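Local structure of chitinase A (Pteris ryukyuensis, 4RL3) at residues F4-G9 and F248-S253. The protein probably hydrolyses the glycosidic bonds of chitin, this chain being the catalytic domain of a family 18 class III chitinase. Residues are numbered along the deposited sequence; the frame is centred on the assembly and turned at random.
Sequences FREYIG and FSADGS. With EDO (1,2-ethanediol), chain C.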
loop_
_atom_site.group_PDB
_atom_site.type_symbol
_atom_site.label_atom_id
_atom_site.label_comp_id
_atom_site.label_asym_id
_atom_site.label_seq_id
_atom_site.Cartn_x
_atom_site.Cartn_y
_atom_site.Cartn_z
ATOM N N PHE A 4 5.854 -7.183 7.032
ATOM C CA PHE A 4 6.605 -6.004 6.626
ATOM C C PHE A 4 6.291 -5.750 5.162
ATOM O O PHE A 4 6.350 -6.678 4.361
ATOM C CB PHE A 4 8.115 -6.189 6.803
ATOM C CG PHE A 4 8.893 -5.043 6.252
ATOM C CD1 PHE A 4 8.935 -3.838 6.945
ATOM C CD2 PHE A 4 9.506 -5.121 5.007
ATOM C CE1 PHE A 4 9.608 -2.753 6.432
ATOM C CE2 PHE A 4 10.170 -4.035 4.489
ATOM C CZ PHE A 4 10.219 -2.851 5.200
ATOM N N ARG A 5 5.962 -4.507 4.819
ATOM C CA ARG A 5 5.657 -4.153 3.423
ATOM C C ARG A 5 6.449 -2.942 2.950
ATOM O O ARG A 5 6.734 -2.035 3.731
ATOM C CB ARG A 5 4.161 -3.899 3.226
ATOM C CG ARG A 5 3.266 -4.709 4.159
ATOM C CD ARG A 5 1.797 -4.526 3.853
ATOM N NE ARG A 5 1.365 -5.316 2.705
ATOM C CZ ARG A 5 0.245 -5.099 2.016
ATOM N NH1 ARG A 5 -0.550 -4.087 2.321
ATOM N NH2 ARG A 5 -0.051 -5.884 0.984
ATOM N N GLU A 6 6.809 -2.962 1.668
ATOM C CA GLU A 6 7.658 -1.950 1.046
ATOM C C GLU A 6 7.033 -1.517 -0.280
ATOM O O GLU A 6 6.983 -2.307 -1.232
ATOM C CB GLU A 6 9.056 -2.539 0.792
ATOM C CG GLU A 6 10.091 -1.566 0.228
ATOM C CD GLU A 6 10.797 -0.742 1.284
ATOM O OE1 GLU A 6 10.426 -0.809 2.472
ATOM O OE2 GLU A 6 11.728 -0.006 0.898
ATOM N N TYR A 7 6.570 -0.271 -0.358
ATOM C CA TYR A 7 6.166 0.295 -1.650
ATOM C C TYR A 7 7.384 0.482 -2.541
ATOM O O TYR A 7 8.474 0.826 -2.053
ATOM C CB TYR A 7 5.437 1.634 -1.487
ATOM C CG TYR A 7 4.017 1.528 -0.962
ATOM C CD1 TYR A 7 3.755 1.424 0.408
ATOM C CD2 TYR A 7 2.934 1.541 -1.830
ATOM C CE1 TYR A 7 2.466 1.337 0.885
ATOM C CE2 TYR A 7 1.630 1.463 -1.353
ATOM C CZ TYR A 7 1.402 1.353 0.005
ATOM O OH TYR A 7 0.121 1.262 0.507
ATOM N N ILE A 8 7.213 0.241 -3.842
ATOM C CA ILE A 8 8.311 0.373 -4.790
ATOM C C ILE A 8 7.840 0.630 -6.219
ATOM O O ILE A 8 6.873 0.026 -6.681
ATOM C CB ILE A 8 9.201 -0.893 -4.751
ATOM C CG1 ILE A 8 10.413 -0.773 -5.694
ATOM C CG2 ILE A 8 8.405 -2.155 -5.074
ATOM C CD1 ILE A 8 11.486 -1.786 -5.409
ATOM N N GLY A 9 8.546 1.528 -6.908
ATOM C CA GLY A 9 8.481 1.624 -8.367
ATOM C C GLY A 9 7.931 2.879 -9.010
ATOM O O GLY A 9 8.014 3.007 -10.221
ATOM N N PHE A 248 7.034 3.702 3.029
ATOM C CA PHE A 248 6.956 4.405 1.762
ATOM C C PHE A 248 8.253 5.210 1.650
ATOM O O PHE A 248 8.400 6.228 2.332
ATOM C CB PHE A 248 5.723 5.314 1.771
ATOM C CG PHE A 248 5.341 5.803 0.415
ATOM C CD1 PHE A 248 4.539 5.023 -0.406
ATOM C CD2 PHE A 248 5.792 7.014 -0.055
ATOM C CE1 PHE A 248 4.184 5.444 -1.662
ATOM C CE2 PHE A 248 5.442 7.451 -1.320
ATOM C CZ PHE A 248 4.643 6.659 -2.126
ATOM N N SER A 249 9.235 4.792 0.850
ATOM C CA SER A 249 9.167 3.718 -0.146
ATOM C C SER A 249 10.590 3.293 -0.474
ATOM O O SER A 249 11.547 3.990 -0.121
ATOM C CB SER A 249 8.553 4.251 -1.434
ATOM O OG SER A 249 9.306 5.348 -1.942
ATOM N N ALA A 250 10.738 2.196 -1.201
ATOM C CA ALA A 250 12.064 1.775 -1.661
ATOM C C ALA A 250 12.734 2.857 -2.518
ATOM O O ALA A 250 13.946 3.062 -2.418
ATOM C CB ALA A 250 11.962 0.475 -2.445
ATOM N N ASP A 251 11.947 3.529 -3.356
ATOM C CA ASP A 251 12.477 4.588 -4.234
ATOM C C ASP A 251 13.050 5.712 -3.372
ATOM O O ASP A 251 14.116 6.261 -3.677
ATOM C CB ASP A 251 11.406 5.189 -5.173
ATOM C CG ASP A 251 10.511 4.147 -5.843
ATOM O OD1 ASP A 251 9.940 3.297 -5.129
ATOM O OD2 ASP A 251 10.335 4.209 -7.083
ATOM N N GLY A 252 12.312 6.067 -2.320
ATOM C CA GLY A 252 12.718 7.120 -1.382
ATOM C C GLY A 252 14.015 6.746 -0.691
ATOM O O GLY A 252 14.940 7.550 -0.586
ATOM N N SER A 253 14.084 5.502 -0.238
ATOM C CA SER A 253 15.270 5.017 0.445
ATOM C C SER A 253 16.469 4.998 -0.493
ATOM O O SER A 253 17.574 5.402 -0.122
ATOM C CB SER A 253 14.997 3.632 1.006
ATOM O OG SER A 253 14.006 3.723 1.997
HETATM C C1 EDO C . 6.513 4.999 -4.434
HETATM O O1 EDO C . 7.188 3.994 -5.214
HETATM C C2 EDO C . 7.107 6.391 -4.662
HETATM O O2 EDO C . 8.414 6.495 -4.106
#
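Tyr7 O accepts from Ala250 N at 2.8 Å, with an N-H...O angle of 172°. Strand 3-8 thus binds the first turn of helix 250-254, at the seam where the parallel TIM barrel of family 18 closes its first strand against its last, 244-248. Packing is close around Ala250. Its CB points at the strand and lies 3.8 Å from Ile8 CD1, while Glu6, bent at chi2, brings OE2 to 3.4 Å from that same CB. Next along, Asp251 OD1 takes the N-H of Gly9 with its syn lone pair (Gly9 N to Asp251 OD1 2.9 Å); the other carboxylate oxygen accepts from Leu11 N, so one acid holds two backbone amides of the turn after the strand. An asparagine here has one carbonyl oxygen and an NH2, and would probably leave Gly9 N or Leu11 N without its acceptor.

The more open side begins at Phe248, which is partly exposed, ends its strand and is joined to Ser249 by a cis peptide. With CG anti to the backbone N (chi1 -165°), its ring sends edge atom CD1 over one face of Tyr7, 3.6 Å from Tyr7 CG, in an offset edge-to-face pair with planes at 60°. Tyr7 OH bonds Asp120, in the family 18 DxDxE motif, and Asn181, so this face of the contact probably borders the active site. A 1,2-ethanediol, probably from the crystallisation liquor, spans Ser249 and Asp251 and also bonds Ala10 N: its O1 donates to Asp251 OD1, and its O2 hydrogen-bonds Ser249 OG at 2.6 Å. That hydroxyl also N-caps the helix by accepting from Gly252 N. One backbone bond and two side chains, Asp251 and Ser249, thus supply the polar fixing, and the diol sits between their polar groups and the Phe248 ring.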